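Putative methyl-accepting chemotaxis signal transduction protein (Campylobacter jejuni subsp. jejuni serotype O:2, PDB 4XMR) binds isoleucine in a tandem PAS sensory domain and probably signals across the membrane to guide chemotaxis toward or away from amino acids. Local coordinates at residues B[114-117]-B[118-122]; B[146-150]-B[151-155]; B[49-52]-B[53-56]; B[66-69]-B[70-74]. All blocks are in the same frame, centred on the assembly; numbering follows the deposited sequence.

Overall arrangement
Along the chain the order is contact 3, contact 4, contact 1, contact 2. Contact 3 lies in the loop that joins the long helix 9-48 to helix 58-76, and contact 4 lies within the latter helix. Contact 1 forms helix 114-120, while contact 2 is the turn end of the hairpin of strands 139-149 and 152-162 in the six-stranded antiparallel sheet. Contacts 2 and 3 touch, with centres about 10 Å apart; so do contacts 1 and 2, with centres about 13 Å apart, and contacts 3 and 4, about 17 Å. The centres of contacts 1 and 4 stand about 22 Å apart. The touches thus run from the ligand-binding helix through hairpin and loop to a helix at the subunit interface.

Contact 1. Residues B[114-117]-B[118-122]; sequences DWYQ and EALKT. With ILE (isoleucine), chain E.
One water molecule joins the carboxylates of D114 and E118, one turn apart on helix 114-120, by giving a hydrogen bond to each. It lies 2.8 Å from D114 OD1 and 2.6 Å from E118 OE2, so two groups of like charge are spaced by a shared donor. E118 OE2 also receives K121 NZ in a salt bridge of 3.2 Å, on the syn side but 34° out of the carboxylate plane. Beneath this network the backbone N of E118 bonds to the O of D114 at 2.8 Å, while the bonds of the following turn, from A119 and L120, are weak. On the inner side Y116 has CG anti to its own nitrogen (chi1 -176°), and its ring atom CE1 meets L120 CD1 at 3.6 Å, the two side chains lying at a slant. The amide nitrogen of Q117 lies at the edge of the same ring and is held by the carbonyl of K111. W115, whose indole has Y116 CB over one face, faces the ligand: with chi1 at 64° its CG is flanked by both backbone N and C, and NE1 gives a 3.0 Å hydrogen bond to O of the bound isoleucine. CZ2 lies 3.5 Å from CG1 of that isoleucine. The indole N-H thus serves the ligand carboxylate; T134, D160, D133, K113 and Y131 also bond to the ligand, the two aspartates probably taking its ammonium group.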
loop_
_atom_site.group_PDB
_atom_site.type_symbol
_atom_site.label_atom_id
_atom_site.label_comp_id
_atom_site.label_asym_id
_atom_site.label_seq_id
_atom_site.Cartn_x
_atom_site.Cartn_y
_atom_site.Cartn_z
ATOM N N ASP B 114 4.624 17.961 19.975
ATOM C CA ASP B 114 3.288 17.941 19.392
ATOM C C ASP B 114 2.692 16.541 19.335
ATOM O O ASP B 114 1.520 16.355 19.677
ATOM C CB ASP B 114 3.285 18.590 18.001
ATOM C CG ASP B 114 2.945 20.072 18.047
ATOM O OD1 ASP B 114 3.043 20.679 19.134
ATOM O OD2 ASP B 114 2.579 20.630 16.992
ATOM N N TRP B 115 3.485 15.548 18.928
ATOM C CA TRP B 115 2.957 14.188 18.840
ATOM C C TRP B 115 2.455 13.726 20.197
ATOM O O TRP B 115 1.498 12.959 20.288
ATOM C CB TRP B 115 3.973 13.189 18.253
ATOM C CG TRP B 115 5.234 12.957 19.059
ATOM C CD1 TRP B 115 6.471 13.486 18.809
ATOM C CD2 TRP B 115 5.390 12.104 20.205
ATOM N NE1 TRP B 115 7.376 13.038 19.736
ATOM C CE2 TRP B 115 6.736 12.193 20.608
ATOM C CE3 TRP B 115 4.517 11.291 20.944
ATOM C CZ2 TRP B 115 7.235 11.494 21.705
ATOM C CZ3 TRP B 115 5.015 10.597 22.030
ATOM C CH2 TRP B 115 6.359 10.703 22.402
ATOM N N TYR B 116 3.092 14.222 21.252
ATOM C CA TYR B 116 2.705 13.848 22.600
ATOM C C TYR B 116 1.500 14.679 23.044
ATOM O O TYR B 116 0.453 14.137 23.400
ATOM C CB TYR B 116 3.892 14.012 23.556
ATOM C CG TYR B 116 3.630 13.552 24.971
ATOM C CD1 TYR B 116 3.157 14.435 25.929
ATOM C CD2 TYR B 116 3.865 12.235 25.352
ATOM C CE1 TYR B 116 2.918 14.022 27.213
ATOM C CE2 TYR B 116 3.627 11.814 26.642
ATOM C CZ TYR B 116 3.151 12.712 27.565
ATOM O OH TYR B 116 2.912 12.303 28.854
ATOM N N GLN B 117 1.636 15.998 22.996
ATOM C CA GLN B 117 0.581 16.865 23.502
ATOM C C GLN B 117 -0.722 16.762 22.712
ATOM O O GLN B 117 -1.804 16.764 23.294
ATOM C CB GLN B 117 1.070 18.306 23.609
ATOM C CG GLN B 117 2.003 18.509 24.792
ATOM C CD GLN B 117 1.314 18.274 26.130
ATOM O OE1 GLN B 117 0.170 18.687 26.338
ATOM N NE2 GLN B 117 2.009 17.608 27.045
ATOM N N GLU B 118 -0.628 16.631 21.396
ATOM C CA GLU B 118 -1.846 16.566 20.588
ATOM C C GLU B 118 -2.617 15.267 20.799
ATOM O O GLU B 118 -3.845 15.249 20.736
ATOM C CB GLU B 118 -1.541 16.801 19.108
ATOM C CG GLU B 118 -1.058 18.211 18.809
ATOM C CD GLU B 118 -2.062 19.266 19.238
ATOM O OE1 GLU B 118 -3.269 19.081 18.974
ATOM O OE2 GLU B 118 -1.644 20.271 19.850
ATOM N N ALA B 119 -1.897 14.182 21.075
ATOM C CA ALA B 119 -2.535 12.892 21.315
ATOM C C ALA B 119 -3.387 12.927 22.576
ATOM O O ALA B 119 -4.404 12.243 22.662
ATOM C CB ALA B 119 -1.490 11.798 21.440
ATOM N N LEU B 120 -2.964 13.729 23.551
ATOM C CA LEU B 120 -3.681 13.855 24.817
ATOM C C LEU B 120 -4.915 14.748 24.691
ATOM O O LEU B 120 -5.774 14.758 25.579
ATOM C CB LEU B 120 -2.752 14.403 25.906
ATOM C CG LEU B 120 -1.561 13.519 26.286
ATOM C CD1 LEU B 120 -0.660 14.243 27.268
ATOM C CD2 LEU B 120 -2.039 12.202 26.875
ATOM N N LYS B 121 -5.006 15.490 23.591
ATOM C CA LYS B 121 -6.128 16.400 23.374
ATOM C C LYS B 121 -7.222 15.769 22.536
ATOM O O LYS B 121 -8.262 16.388 22.303
ATOM C CB LYS B 121 -5.661 17.664 22.657
ATOM C CG LYS B 121 -4.694 18.507 23.442
ATOM C CD LYS B 121 -4.217 19.666 22.597
ATOM C CE LYS B 121 -3.242 20.535 23.356
ATOM N NZ LYS B 121 -2.736 21.627 22.486
ATOM N N THR B 122 -6.985 14.549 22.064
ATOM C CA THR B 122 -7.925 13.909 21.153
ATOM C C THR B 122 -8.061 12.407 21.381
ATOM O O THR B 122 -7.142 11.746 21.868
ATOM C CB THR B 122 -7.556 14.168 19.674
ATOM O OG1 THR B 122 -8.563 13.605 18.828
ATOM C CG2 THR B 122 -6.209 13.536 19.334
HETATM N N ILE E . 10.436 11.075 16.439
HETATM C CA ILE E . 10.170 11.355 17.840
HETATM C C ILE E . 10.705 12.745 18.155
HETATM O O ILE E . 10.257 13.401 19.088
HETATM C CB ILE E . 10.790 10.276 18.768
HETATM C CG1 ILE E . 10.212 10.401 20.180
HETATM C CG2 ILE E . 12.310 10.353 18.774
HETATM C CD1 ILE E . 10.545 9.232 21.091
HETATM O OXT ILE E . 11.578 13.247 17.442
HETATM O O HOH W 1 0.768 20.519 20.733
#

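Contact 2. Residues B[146-150]-B[151-155]; sequences AIYKD and GKIIG
Y148 and I153 face each other as a non-hydrogen-bonded pair near the tip of a hairpin. The tyrosine ring passes at a slant to the I153 side chain, so that I153 CD1 sits over one face, 4.0 Å from the ring centroid and 21° off the normal. In I153 chi1 (-174°) brings CG1 toward the ring and the bend at chi2 lays CD1 over the face; the same CD1 comes 3.4 Å from the O of I147. On the backbone side the CA of Y148 approaches the O of K152 at 3.2 Å, a CA-H...O contact. G151 lies at the tip itself, where a type I' turn runs from K149 to K152; it occupies the second corner with phi 81°, a conformation that glycine adopts readily, and its carbonyl O stands obliquely to the ring of Y148. The turn is closed by the paired bonds between K149 and K152, with K149 N to K152 O at 2.9 Å. I147 faces both I154 and G155, a classic beta bulge: its O accepts from I154 N at 2.8 Å, its N gives to G155 O, again at 2.8 Å, and its CB lies 3.7 Å from that same G155 O. The hairpin joins strands 139-149 and 152-162 of the six-stranded sheet; I147 packs on E44 and I47 of helix 9-48, whereas A146 and I153 lie against L120 of helix 114-120.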
loop_
_atom_site.group_PDB
_atom_site.type_symbol
_atom_site.label_atom_id
_atom_site.label_comp_id
_atom_site.label_asym_id
_atom_site.label_seq_id
_atom_site.Cartn_x
_atom_site.Cartn_y
_atom_site.Cartn_z
ATOM N N ALA B 146 -2.975 8.390 22.379
ATOM C CA ALA B 146 -2.934 8.230 23.817
ATOM C C ALA B 146 -3.466 6.851 24.155
ATOM O O ALA B 146 -4.499 6.426 23.625
ATOM C CB ALA B 146 -3.765 9.306 24.498
ATOM N N ILE B 147 -2.757 6.150 25.032
ATOM C CA ILE B 147 -3.154 4.811 25.439
ATOM C C ILE B 147 -3.767 4.871 26.818
ATOM O O ILE B 147 -3.138 5.358 27.759
ATOM C CB ILE B 147 -1.948 3.861 25.507
ATOM C CG1 ILE B 147 -1.126 3.961 24.225
ATOM C CG2 ILE B 147 -2.404 2.425 25.771
ATOM C CD1 ILE B 147 -1.917 3.647 22.984
ATOM N N TYR B 148 -4.988 4.362 26.932
ATOM C CA TYR B 148 -5.683 4.295 28.209
ATOM C C TYR B 148 -5.907 2.852 28.617
ATOM O O TYR B 148 -6.122 1.987 27.767
ATOM C CB TYR B 148 -7.031 5.000 28.115
ATOM C CG TYR B 148 -6.895 6.471 27.853
ATOM C CD1 TYR B 148 -6.783 7.375 28.907
ATOM C CD2 TYR B 148 -6.856 6.962 26.555
ATOM C CE1 TYR B 148 -6.639 8.728 28.668
ATOM C CE2 TYR B 148 -6.718 8.306 26.309
ATOM C CZ TYR B 148 -6.613 9.182 27.365
ATOM O OH TYR B 148 -6.467 10.518 27.100
ATOM N N LYS B 149 -5.854 2.608 29.920
ATOM C CA LYS B 149 -6.191 1.316 30.491
ATOM C C LYS B 149 -7.167 1.572 31.630
ATOM O O LYS B 149 -6.851 2.308 32.563
ATOM C CB LYS B 149 -4.945 0.624 31.040
ATOM C CG LYS B 149 -5.209 -0.749 31.655
ATOM C CD LYS B 149 -5.688 -1.758 30.616
ATOM C CE LYS B 149 -5.907 -3.123 31.254
ATOM N NZ LYS B 149 -6.259 -4.176 30.264
ATOM N N ASP B 150 -8.361 0.989 31.545
ATOM C CA ASP B 150 -9.405 1.201 32.540
ATOM C C ASP B 150 -9.635 2.693 32.758
ATOM O O ASP B 150 -9.848 3.150 33.883
ATOM C CB ASP B 150 -9.061 0.493 33.851
ATOM C CG ASP B 150 -9.061 -1.016 33.709
ATOM O OD1 ASP B 150 -9.169 -1.511 32.566
ATOM O OD2 ASP B 150 -8.936 -1.719 34.734
ATOM N N GLY B 151 -9.574 3.448 31.663
ATOM C CA GLY B 151 -9.827 4.875 31.691
ATOM C C GLY B 151 -8.672 5.752 32.141
ATOM O O GLY B 151 -8.805 6.980 32.179
ATOM N N LYS B 152 -7.544 5.133 32.476
ATOM C CA LYS B 152 -6.388 5.862 32.993
ATOM C C LYS B 152 -5.287 5.961 31.949
ATOM O O LYS B 152 -4.946 4.976 31.297
ATOM C CB LYS B 152 -5.850 5.175 34.250
ATOM C CG LYS B 152 -6.919 4.906 35.304
ATOM C CD LYS B 152 -6.758 5.793 36.530
ATOM C CE LYS B 152 -7.967 5.668 37.449
ATOM N NZ LYS B 152 -7.655 5.957 38.878
ATOM N N ILE B 153 -4.730 7.155 31.789
ATOM C CA ILE B 153 -3.666 7.361 30.823
ATOM C C ILE B 153 -2.429 6.556 31.209
ATOM O O ILE B 153 -1.966 6.602 32.350
ATOM C CB ILE B 153 -3.323 8.871 30.661
ATOM C CG1 ILE B 153 -2.305 9.080 29.545
ATOM C CG2 ILE B 153 -2.833 9.488 31.977
ATOM C CD1 ILE B 153 -2.842 8.731 28.176
ATOM N N ILE B 154 -1.934 5.776 30.259
ATOM C CA ILE B 154 -0.699 5.028 30.441
ATOM C C ILE B 154 0.462 5.782 29.789
ATOM O O ILE B 154 1.575 5.847 30.318
ATOM C CB ILE B 154 -0.817 3.615 29.825
ATOM C CG1 ILE B 154 -1.919 2.824 30.536
ATOM C CG2 ILE B 154 0.524 2.875 29.866
ATOM C CD1 ILE B 154 -1.789 2.813 32.052
ATOM N N GLY B 155 0.193 6.372 28.632
ATOM C CA GLY B 155 1.216 7.108 27.933
ATOM C C GLY B 155 0.749 7.368 26.531
ATOM O O GLY B 155 -0.415 7.132 26.206
#

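Contact 3. Residues B[49-52]-B[53-56]; sequences NLPY and QSLI
Y52 and I56 come together where the chain makes two consecutive, overlapping type I beta turns, P51-S54 and Y52-L55, in the loop between helices 9-48 and 58-76. The bonds that close them run from S54 N to P51 O, at 2.8 Å, and from L55 N to Y52 O, at 2.9 Å. From this coil the tyrosine side chain can be followed outward. Its CB lies 3.2 Å from the neighbouring Q53 N, a closeness set by the chain itself. CG is anti to the backbone nitrogen (chi1 -175°), which carries the ring alongside the second turn towards I56. There CD1 meets the terminal CD1 of I56 at 3.8 Å. CE1 is touched by two methyls of that isoleucine, with CG2 at 3.7 Å and CD1 equally near. Farther along, CZ lies 3.9 Å from I56 CG2, the methyl that stands over one face of the ring, 25° off the normal, in a CH-pi contact. The two side chains cross at about a right angle. The other branch of the ring reaches out of the loop, its CD2 packing on the aliphatic part of K149, whose NZ bonds to the O of L50 and so ties the loop to strand 139-149. Within the loop L55 turns inward and its CD2 meets L50 CD1 at 3.8 Å, both leucines also resting on V65 of helix 58-76. At the first turn, S54 OG sits 3.3 Å from CG of the P51 ring.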
loop_
_atom_site.group_PDB
_atom_site.type_symbol
_atom_site.label_atom_id
_atom_site.label_comp_id
_atom_site.label_asym_id
_atom_site.label_seq_id
_atom_site.Cartn_x
_atom_site.Cartn_y
_atom_site.Cartn_z
ATOM N N ASN B 49 -4.439 -4.249 25.896
ATOM C CA ASN B 49 -4.902 -5.592 26.250
ATOM C C ASN B 49 -4.045 -6.247 27.338
ATOM O O ASN B 49 -4.428 -7.266 27.906
ATOM C CB ASN B 49 -4.926 -6.481 25.006
ATOM C CG ASN B 49 -5.536 -7.834 25.264
ATOM O OD1 ASN B 49 -6.633 -7.934 25.804
ATOM N ND2 ASN B 49 -4.823 -8.887 24.887
ATOM N N LEU B 50 -2.881 -5.674 27.612
ATOM C CA LEU B 50 -2.058 -6.125 28.730
ATOM C C LEU B 50 -2.799 -5.835 30.033
ATOM O O LEU B 50 -3.549 -4.863 30.113
ATOM C CB LEU B 50 -0.714 -5.407 28.737
ATOM C CG LEU B 50 0.265 -5.804 27.623
ATOM C CD1 LEU B 50 1.437 -4.823 27.596
ATOM C CD2 LEU B 50 0.763 -7.243 27.803
ATOM N N PRO B 51 -2.617 -6.685 31.045
ATOM C CA PRO B 51 -3.292 -6.378 32.310
ATOM C C PRO B 51 -2.803 -5.065 32.922
ATOM O O PRO B 51 -1.651 -4.680 32.708
ATOM C CB PRO B 51 -2.948 -7.572 33.206
ATOM C CG PRO B 51 -1.803 -8.257 32.560
ATOM C CD PRO B 51 -1.847 -7.935 31.090
ATOM N N TYR B 52 -3.682 -4.389 33.660
ATOM C CA TYR B 52 -3.382 -3.079 34.244
ATOM C C TYR B 52 -2.060 -3.108 35.026
ATOM O O TYR B 52 -1.232 -2.199 34.902
ATOM C CB TYR B 52 -4.572 -2.620 35.109
ATOM C CG TYR B 52 -4.484 -1.220 35.708
ATOM C CD1 TYR B 52 -3.924 -1.020 36.956
ATOM C CD2 TYR B 52 -4.996 -0.114 35.038
ATOM C CE1 TYR B 52 -3.841 0.240 37.515
ATOM C CE2 TYR B 52 -4.926 1.161 35.590
ATOM C CZ TYR B 52 -4.346 1.326 36.836
ATOM O OH TYR B 52 -4.262 2.576 37.405
ATOM N N GLN B 53 -1.845 -4.180 35.784
ATOM C CA GLN B 53 -0.626 -4.331 36.580
ATOM C C GLN B 53 0.652 -4.360 35.728
ATOM O O GLN B 53 1.730 -3.984 36.195
ATOM C CB GLN B 53 -0.714 -5.589 37.458
ATOM C CG GLN B 53 0.487 -5.810 38.373
ATOM C CD GLN B 53 0.660 -4.707 39.403
ATOM O OE1 GLN B 53 -0.246 -4.423 40.188
ATOM N NE2 GLN B 53 1.833 -4.083 39.408
ATOM N N SER B 54 0.530 -4.802 34.483
ATOM C CA SER B 54 1.679 -4.881 33.587
ATOM C C SER B 54 2.021 -3.522 32.980
ATOM O O SER B 54 3.059 -3.373 32.330
ATOM C CB SER B 54 1.423 -5.901 32.475
ATOM O OG SER B 54 1.344 -7.227 32.989
ATOM N N LEU B 55 1.157 -2.534 33.211
ATOM C CA LEU B 55 1.280 -1.227 32.567
ATOM C C LEU B 55 1.624 -0.089 33.525
ATOM O O LEU B 55 1.709 1.063 33.098
ATOM C CB LEU B 55 -0.020 -0.881 31.833
ATOM C CG LEU B 55 -0.359 -1.781 30.642
ATOM C CD1 LEU B 55 -1.759 -1.484 30.132
ATOM C CD2 LEU B 55 0.654 -1.618 29.517
ATOM N N ILE B 56 1.836 -0.401 34.801
ATOM C CA ILE B 56 1.962 0.659 35.812
ATOM C C ILE B 56 3.294 0.777 36.564
ATOM O O ILE B 56 3.427 1.630 37.443
ATOM C CB ILE B 56 0.799 0.630 36.835
ATOM C CG1 ILE B 56 0.633 -0.768 37.432
ATOM C CG2 ILE B 56 -0.490 1.086 36.178
ATOM C CD1 ILE B 56 -0.436 -0.847 38.513
#

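Contact 4. Residues B[66-69]-B[70-74]. With SO4 (sulfate ion), chain F.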
loop_
_atom_site.group_PDB
_atom_site.type_symbol
_atom_site.label_atom_id
_atom_site.label_comp_id
_atom_site.label_asym_id
_atom_site.label_seq_id
_atom_site.Cartn_x
_atom_site.Cartn_y
_atom_site.Cartn_z
ATOM N N GLY B 66 7.657 -3.624 25.628
ATOM C CA GLY B 66 8.784 -3.612 24.708
ATOM C C GLY B 66 8.713 -4.625 23.574
ATOM O O GLY B 66 8.906 -4.264 22.412
ATOM N N PRO B 67 8.450 -5.903 23.897
ATOM C CA PRO B 67 8.363 -6.885 22.809
ATOM C C PRO B 67 7.279 -6.530 21.792
ATOM O O PRO B 67 7.472 -6.751 20.601
ATOM C CB PRO B 67 8.036 -8.192 23.546
ATOM C CG PRO B 67 8.639 -8.009 24.902
ATOM C CD PRO B 67 8.400 -6.548 25.222
ATOM N N ILE B 68 6.162 -5.980 22.249
ATOM C CA ILE B 68 5.089 -5.634 21.324
ATOM C C ILE B 68 5.542 -4.524 20.368
ATOM O O ILE B 68 5.308 -4.604 19.154
ATOM C CB ILE B 68 3.806 -5.189 22.075
ATOM C CG1 ILE B 68 3.421 -6.215 23.136
ATOM C CG2 ILE B 68 2.674 -5.013 21.087
ATOM C CD1 ILE B 68 2.114 -5.890 23.883
ATOM N N LEU B 69 6.218 -3.508 20.905
ATOM C CA LEU B 69 6.725 -2.428 20.065
ATOM C C LEU B 69 7.679 -2.972 19.017
ATOM O O LEU B 69 7.628 -2.576 17.853
ATOM C CB LEU B 69 7.456 -1.372 20.897
ATOM C CG LEU B 69 6.691 -0.703 22.036
ATOM C CD1 LEU B 69 7.607 0.295 22.759
ATOM C CD2 LEU B 69 5.429 -0.017 21.531
ATOM N N LYS B 70 8.565 -3.874 19.435
ATOM C CA LYS B 70 9.547 -4.433 18.517
ATOM C C LYS B 70 8.906 -5.259 17.402
ATOM O O LYS B 70 9.254 -5.111 16.228
ATOM C CB LYS B 70 10.567 -5.289 19.272
ATOM C CG LYS B 70 11.653 -5.878 18.367
ATOM C CD LYS B 70 12.645 -6.747 19.134
ATOM C CE LYS B 70 12.084 -8.131 19.413
ATOM N NZ LYS B 70 13.159 -9.115 19.760
ATOM N N TYR B 71 7.991 -6.152 17.763
ATOM C CA TYR B 71 7.384 -7.013 16.751
ATOM C C TYR B 71 6.568 -6.161 15.781
ATOM O O TYR B 71 6.629 -6.360 14.570
ATOM C CB TYR B 71 6.525 -8.117 17.384
ATOM C CG TYR B 71 7.326 -9.127 18.170
ATOM C CD1 TYR B 71 8.494 -9.671 17.651
ATOM C CD2 TYR B 71 6.932 -9.514 19.448
ATOM C CE1 TYR B 71 9.243 -10.608 18.382
ATOM C CE2 TYR B 71 7.666 -10.439 20.176
ATOM C CZ TYR B 71 8.819 -10.982 19.653
ATOM O OH TYR B 71 9.529 -11.905 20.412
ATOM N N TYR B 72 5.835 -5.183 16.300
ATOM C CA TYR B 72 5.099 -4.300 15.405
ATOM C C TYR B 72 6.040 -3.498 14.499
ATOM O O TYR B 72 5.805 -3.372 13.293
ATOM C CB TYR B 72 4.185 -3.365 16.199
ATOM C CG TYR B 72 2.777 -3.881 16.388
ATOM C CD1 TYR B 72 2.484 -4.872 17.332
ATOM C CD2 TYR B 72 1.731 -3.356 15.642
ATOM C CE1 TYR B 72 1.183 -5.334 17.515
ATOM C CE2 TYR B 72 0.431 -3.806 15.822
ATOM C CZ TYR B 72 0.161 -4.785 16.756
ATOM O OH TYR B 72 -1.147 -5.193 16.905
ATOM N N ARG B 73 7.116 -2.967 15.065
ATOM C CA ARG B 73 8.076 -2.222 14.249
ATOM C C ARG B 73 8.581 -3.080 13.090
ATOM O O ARG B 73 8.626 -2.631 11.942
ATOM C CB ARG B 73 9.273 -1.741 15.066
ATOM C CG ARG B 73 10.309 -1.027 14.193
ATOM C CD ARG B 73 11.439 -0.347 14.982
ATOM N NE ARG B 73 12.180 -1.257 15.866
ATOM C CZ ARG B 73 13.167 -2.073 15.484
ATOM N NH1 ARG B 73 13.541 -2.150 14.211
ATOM N NH2 ARG B 73 13.778 -2.841 16.386
ATOM N N HIS B 74 8.959 -4.317 13.391
ATOM C CA HIS B 74 9.443 -5.205 12.352
ATOM C C HIS B 74 8.382 -5.499 11.313
ATOM O O HIS B 74 8.685 -5.603 10.126
ATOM C CB HIS B 74 9.907 -6.528 12.950
ATOM C CG HIS B 74 11.182 -6.438 13.711
ATOM N ND1 HIS B 74 11.591 -7.440 14.572
ATOM C CD2 HIS B 74 12.170 -5.513 13.719
ATOM C CE1 HIS B 74 12.759 -7.120 15.088
ATOM N NE2 HIS B 74 13.137 -5.950 14.589
HETATM S S SO4 F . 16.587 -4.510 14.523
HETATM O O1 SO4 F . 15.593 -4.889 15.517
HETATM O O2 SO4 F . 17.086 -5.712 13.863
HETATM O O3 SO4 F . 15.978 -3.624 13.534
HETATM O O4 SO4 F . 17.689 -3.824 15.190
#
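G66 O accepts from K70 N at 3.0 Å, the first of four helical bonds between these two turns. P67 O takes Y71 N at 2.9 Å, I68 O takes Y72 N at 3.0 Å, and L69 O takes R73 N at 2.9 Å. The nitrogen of P67 carries no hydrogen and makes no bond to the turn before, which accounts for the kink there. The run continues with H74 N on the O of K70, so the backbone carbonyls from G66 to K70 are all engaged. These turns are part of helix 58-76 in the first PDC (Cache-clan, PAS-like) sensor domain, where it packs beside the long helix 9-48 on the dimer face. Here the side chains of I68 and Y72 run alongside each other in the same direction, with I68 CG2 3.8 Å from Y72 CD1. The hydroxyl of Y72 is bonded to D46 OD2 of its own chain, and the ring meets F39 edge to face. H74 is held at both nitrogens: ND1 by D46 of the second subunit, and NE2 by O1 of a sulfate at 2.8 Å. Two such acceptors would be consistent with a doubly protonated imidazole. R73, bent at chi3 (57°), turns the edge of its guanidinium to the same anion, with NH2 to O1 at 2.9 Å and NH1 giving its bond to O3. Its NE is taken up by S93 OG on strand 90-94. The sulfate, probably a crystallisation additive, also receives the backbone N of S96.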